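Local coordinates for putative exported protein (Bordetella parapertussis, PDB 3OCJ) that is of unknown function but carries a methyltransferase domain of the S-adenosylmethionine-dependent type, and so probably transfers methyl groups, at residues A[123-128]-A[147-152]; A[151-156]-A[174-179]. One frame throughout, in Å; residues are numbered along the deposited sequence.

Both contacts belong to the methyltransferase domain and show how a Rossmann-like sheet is built up strand by strand. Contact 1 comes first along the chain and pairs the ends of strands 121-124 and 145-150; contact 2 follows, taking the start of helix 153-163 against the edge strand 172-176. Their centres lie about 6 Å apart. Tyr151 and Asp152 belong to both, since 147-152 overlaps 151-156. Strand 145-150 lies between the other two strands, so Gly148 and Asp150 also bond to His175, while Cys127 packs on Leu156. Together they make up part of the C-terminal side of its parallel strands, where relatives bind S-adenosylmethionine.

Contact 1: A[123-128]-A[147-152]; sequences ASVPCG and VGIDYD
Backbone hydrogen bonds join Ser124 to its neighbours on strand 145-150 in regular parallel fashion. Ser124 N gives to Val147 O at 2.9 Å, and Ser124 O receives from Ile149 N at 3.1 Å in an almost straight bond (N-H...O 170°). Beyond the strand the chain turns through the cis peptide before Pro126, yet the loop still bonds to the strand: Cys127 N reaches Ile149 O at 2.9 Å, now from above the carbonyl plane, and Pro126 CA adds a CA-H...O contact to the same oxygen at 3.2 Å.

The polar side-chain work falls to Asp150. With CG anti to the backbone N (chi1 -155°), its carboxylate swings toward the loop, where OD2 takes the N-H of Gly128 on its anti lone pair at 2.9 Å. The other oxygen, OD1, accepts from Asp152 N in an Asx turn. One carboxylate thus ties the loop 125-128 to the turn leading into helix 153-163, and both bonds fix its rotation.

Apolar contacts complete the interface. Val125 and Ile149 stand next to each other with their branches heading in a common direction, Val125 CG2 standing 4.0 Å from Ile149 CB. Cys127 leans over the strand at Gly148, its CB 3.5 Å from Gly148 CA and its SG lying against the same glycine, which has only a hydrogen on that side.

Two adjacent parallel strands of a Rossmann-like methyltransferase meet here, the loop after the first strand and the acidic end of the second occupying positions that in relatives line the S-adenosylmethionine pocket.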
# COMPACT_ATOMS: atom_id res chain seq x y z
N ALA A 123 6.91 3.48 -15.12
CA ALA A 123 7.60 3.73 -13.86
C ALA A 123 6.73 3.33 -12.67
O ALA A 123 5.51 3.47 -12.73
CB ALA A 123 7.97 5.19 -13.75
N SER A 124 7.35 2.87 -11.60
CA SER A 124 6.65 2.64 -10.34
C SER A 124 7.35 3.45 -9.25
O SER A 124 8.58 3.38 -9.11
CB SER A 124 6.64 1.16 -9.98
OG SER A 124 5.97 0.94 -8.74
N VAL A 125 6.57 4.21 -8.48
CA VAL A 125 7.12 5.16 -7.51
C VAL A 125 6.16 5.24 -6.32
O VAL A 125 5.06 5.78 -6.47
CB VAL A 125 7.22 6.59 -8.12
CG1 VAL A 125 7.91 7.55 -7.14
CG2 VAL A 125 7.91 6.58 -9.50
N PRO A 126 6.54 4.70 -5.15
CA PRO A 126 7.77 3.96 -4.84
C PRO A 126 7.63 2.53 -5.33
O PRO A 126 6.57 1.91 -5.16
CB PRO A 126 7.79 3.99 -3.31
CG PRO A 126 6.34 3.97 -2.93
CD PRO A 126 5.61 4.73 -4.00
N CYS A 127 8.67 2.01 -5.97
CA CYS A 127 8.54 0.74 -6.67
C CYS A 127 8.46 -0.49 -5.79
O CYS A 127 7.90 -1.51 -6.20
CB CYS A 127 9.64 0.56 -7.72
SG CYS A 127 11.31 0.44 -7.05
N GLY A 128 8.99 -0.40 -4.57
CA GLY A 128 9.10 -1.57 -3.73
C GLY A 128 9.77 -2.70 -4.50
O GLY A 128 10.75 -2.47 -5.22
N VAL A 147 10.95 1.21 -15.00
CA VAL A 147 11.74 2.10 -14.16
C VAL A 147 11.20 2.02 -12.74
O VAL A 147 10.00 2.15 -12.51
CB VAL A 147 11.67 3.56 -14.67
CG1 VAL A 147 12.49 4.49 -13.76
CG2 VAL A 147 12.16 3.64 -16.11
N GLY A 148 12.08 1.78 -11.78
CA GLY A 148 11.66 1.74 -10.38
C GLY A 148 12.36 2.81 -9.59
O GLY A 148 13.58 2.94 -9.67
N ILE A 149 11.61 3.58 -8.82
CA ILE A 149 12.19 4.60 -7.97
C ILE A 149 11.78 4.30 -6.53
O ILE A 149 10.60 4.09 -6.25
CB ILE A 149 11.70 6.01 -8.37
CG1 ILE A 149 12.04 6.28 -9.84
CG2 ILE A 149 12.30 7.08 -7.47
CD1 ILE A 149 11.71 7.68 -10.30
N ASP A 150 12.74 4.27 -5.62
CA ASP A 150 12.41 4.04 -4.22
C ASP A 150 13.52 4.66 -3.38
O ASP A 150 14.66 4.71 -3.81
CB ASP A 150 12.26 2.54 -3.92
CG ASP A 150 11.37 2.26 -2.72
OD1 ASP A 150 11.70 2.73 -1.61
OD2 ASP A 150 10.36 1.54 -2.87
N TYR A 151 13.17 5.13 -2.19
CA TYR A 151 14.17 5.74 -1.32
C TYR A 151 14.83 4.69 -0.44
O TYR A 151 15.89 4.94 0.15
CB TYR A 151 13.52 6.82 -0.46
CG TYR A 151 14.47 7.90 0.00
CD1 TYR A 151 15.61 8.22 -0.73
CD2 TYR A 151 14.20 8.63 1.15
CE1 TYR A 151 16.46 9.23 -0.31
CE2 TYR A 151 15.05 9.63 1.57
CZ TYR A 151 16.17 9.92 0.84
OH TYR A 151 17.01 10.92 1.27
N ASP A 152 14.21 3.52 -0.35
CA ASP A 152 14.73 2.44 0.49
C ASP A 152 15.65 1.53 -0.33
O ASP A 152 15.19 0.84 -1.25
CB ASP A 152 13.55 1.63 1.05
CG ASP A 152 13.98 0.52 1.98
OD1 ASP A 152 15.20 0.38 2.24
OD2 ASP A 152 13.10 -0.22 2.44

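Contact 2: A[151-156]-A[174-179]; sequences YDPEAL and LHRQDA
Tyr151 presents its ring between Asp178 and Arg176, which approach opposite faces. Asp178 CB sits 4.0 Å from the ring centroid and only 2° off the normal, a CH-pi contact placed squarely over the face; the carboxylate itself, turned 16° from the ring plane, is directed to Lys181 and to the backbone N of Trp180. On the other face lies the guanidinium of Arg176, whose CZ is 4.5 Å from the centroid. Its plane stands 68° from that of the ring, so the group is turned edge-on in an off-centre cation-pi contact, the close detail of which is doubtful.

The arginine chain, though bent at chi2 and chi3, stays long and runs past Tyr151 O to lie beside Pro153. Over one face of its guanidinium lie Pro153 and Tyr151 O, Pro153 CG coming within 3.7 Å of Arg176 NH2. The aliphatic part serves as well: Arg176 CB meets Leu156 CD1 at 3.8 Å.

Farther along the helix two leucines carry the contact. Leu156 and Leu174 run alongside each other in opposite senses, Leu156 CD2 resting 4.2 Å from Leu174 CB while Leu174 CD1 reaches the backbone O of Leu156 at 3.6 Å.

Asp152 N-caps the helix, its OD1 accepting from Glu154 N at 2.9 Å. The contact joins the helix and second strand of a beta-alpha-beta unit (strand 145-150, helix 153-163, strand 172-176), with the first helical turn against the edge strand of the Rossmann-like sheet.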
# COMPACT_ATOMS: atom_id res chain seq x y z
N TYR A 151 13.17 5.13 -2.19
CA TYR A 151 14.17 5.74 -1.32
C TYR A 151 14.83 4.69 -0.44
O TYR A 151 15.89 4.94 0.15
CB TYR A 151 13.52 6.82 -0.46
CG TYR A 151 14.47 7.90 0.00
CD1 TYR A 151 15.61 8.22 -0.73
CD2 TYR A 151 14.20 8.63 1.15
CE1 TYR A 151 16.46 9.23 -0.31
CE2 TYR A 151 15.05 9.63 1.57
CZ TYR A 151 16.17 9.92 0.84
OH TYR A 151 17.01 10.92 1.27
N ASP A 152 14.21 3.52 -0.35
CA ASP A 152 14.73 2.44 0.49
C ASP A 152 15.65 1.53 -0.33
O ASP A 152 15.19 0.84 -1.25
CB ASP A 152 13.55 1.63 1.05
CG ASP A 152 13.98 0.52 1.98
OD1 ASP A 152 15.20 0.38 2.24
OD2 ASP A 152 13.10 -0.22 2.44
N PRO A 153 16.94 1.51 -0.01
CA PRO A 153 17.86 0.65 -0.76
C PRO A 153 17.46 -0.82 -0.68
O PRO A 153 17.72 -1.57 -1.61
CB PRO A 153 19.21 0.85 -0.05
CG PRO A 153 19.06 2.10 0.74
CD PRO A 153 17.61 2.22 1.09
N GLU A 154 16.83 -1.23 0.41
CA GLU A 154 16.37 -2.60 0.56
C GLU A 154 15.25 -2.93 -0.42
O GLU A 154 15.12 -4.07 -0.87
CB GLU A 154 15.89 -2.87 1.99
CG GLU A 154 17.00 -2.93 3.01
CD GLU A 154 18.02 -4.01 2.68
OE1 GLU A 154 17.61 -5.17 2.45
OE2 GLU A 154 19.23 -3.70 2.65
N ALA A 155 14.44 -1.92 -0.75
CA ALA A 155 13.39 -2.10 -1.75
C ALA A 155 14.02 -2.39 -3.11
O ALA A 155 13.58 -3.30 -3.83
CB ALA A 155 12.49 -0.86 -1.82
N LEU A 156 15.03 -1.61 -3.47
CA LEU A 156 15.68 -1.79 -4.77
C LEU A 156 16.39 -3.14 -4.86
O LEU A 156 16.27 -3.83 -5.87
CB LEU A 156 16.65 -0.64 -5.04
CG LEU A 156 15.96 0.72 -5.01
CD1 LEU A 156 16.94 1.83 -5.33
CD2 LEU A 156 14.76 0.77 -5.99
N LEU A 174 16.75 1.07 -11.99
CA LEU A 174 16.36 1.44 -10.64
C LEU A 174 17.09 2.69 -10.18
O LEU A 174 18.27 2.90 -10.49
CB LEU A 174 16.66 0.30 -9.67
CG LEU A 174 15.96 -1.03 -9.96
CD1 LEU A 174 16.46 -2.07 -8.98
CD2 LEU A 174 14.44 -0.91 -9.87
N HIS A 175 16.38 3.52 -9.42
CA HIS A 175 16.93 4.76 -8.90
C HIS A 175 16.59 4.90 -7.43
O HIS A 175 15.43 4.76 -7.05
CB HIS A 175 16.35 5.95 -9.64
CG HIS A 175 16.56 5.90 -11.12
ND1 HIS A 175 17.74 6.28 -11.72
CD2 HIS A 175 15.73 5.52 -12.12
CE1 HIS A 175 17.63 6.13 -13.03
NE2 HIS A 175 16.42 5.67 -13.30
N ARG A 176 17.59 5.18 -6.61
CA ARG A 176 17.36 5.49 -5.21
C ARG A 176 17.13 6.99 -5.14
O ARG A 176 18.05 7.80 -5.33
CB ARG A 176 18.58 5.09 -4.36
CG ARG A 176 18.26 4.74 -2.89
CD ARG A 176 18.31 5.95 -1.97
NE ARG A 176 19.10 5.67 -0.76
CZ ARG A 176 18.75 6.04 0.47
NH1 ARG A 176 17.64 6.72 0.68
NH2 ARG A 176 19.53 5.74 1.50
N GLN A 177 15.88 7.37 -4.87
CA GLN A 177 15.47 8.76 -4.82
C GLN A 177 14.31 8.88 -3.85
O GLN A 177 13.53 7.95 -3.69
CB GLN A 177 14.98 9.24 -6.19
CG GLN A 177 16.02 9.26 -7.30
CD GLN A 177 15.45 9.74 -8.63
OE1 GLN A 177 16.13 9.69 -9.66
NE2 GLN A 177 14.21 10.21 -8.61
N ASP A 178 14.22 10.03 -3.20
CA ASP A 178 13.04 10.39 -2.42
C ASP A 178 11.88 10.63 -3.37
O ASP A 178 11.88 11.57 -4.16
CB ASP A 178 13.35 11.66 -1.63
CG ASP A 178 12.20 12.11 -0.74
OD1 ASP A 178 11.11 11.50 -0.77
OD2 ASP A 178 12.43 13.08 0.00
N ALA A 179 10.87 9.76 -3.29
CA ALA A 179 9.69 9.90 -4.13
C ALA A 179 9.07 11.30 -4.07
O ALA A 179 8.56 11.79 -5.06
CB ALA A 179 8.66 8.83 -3.77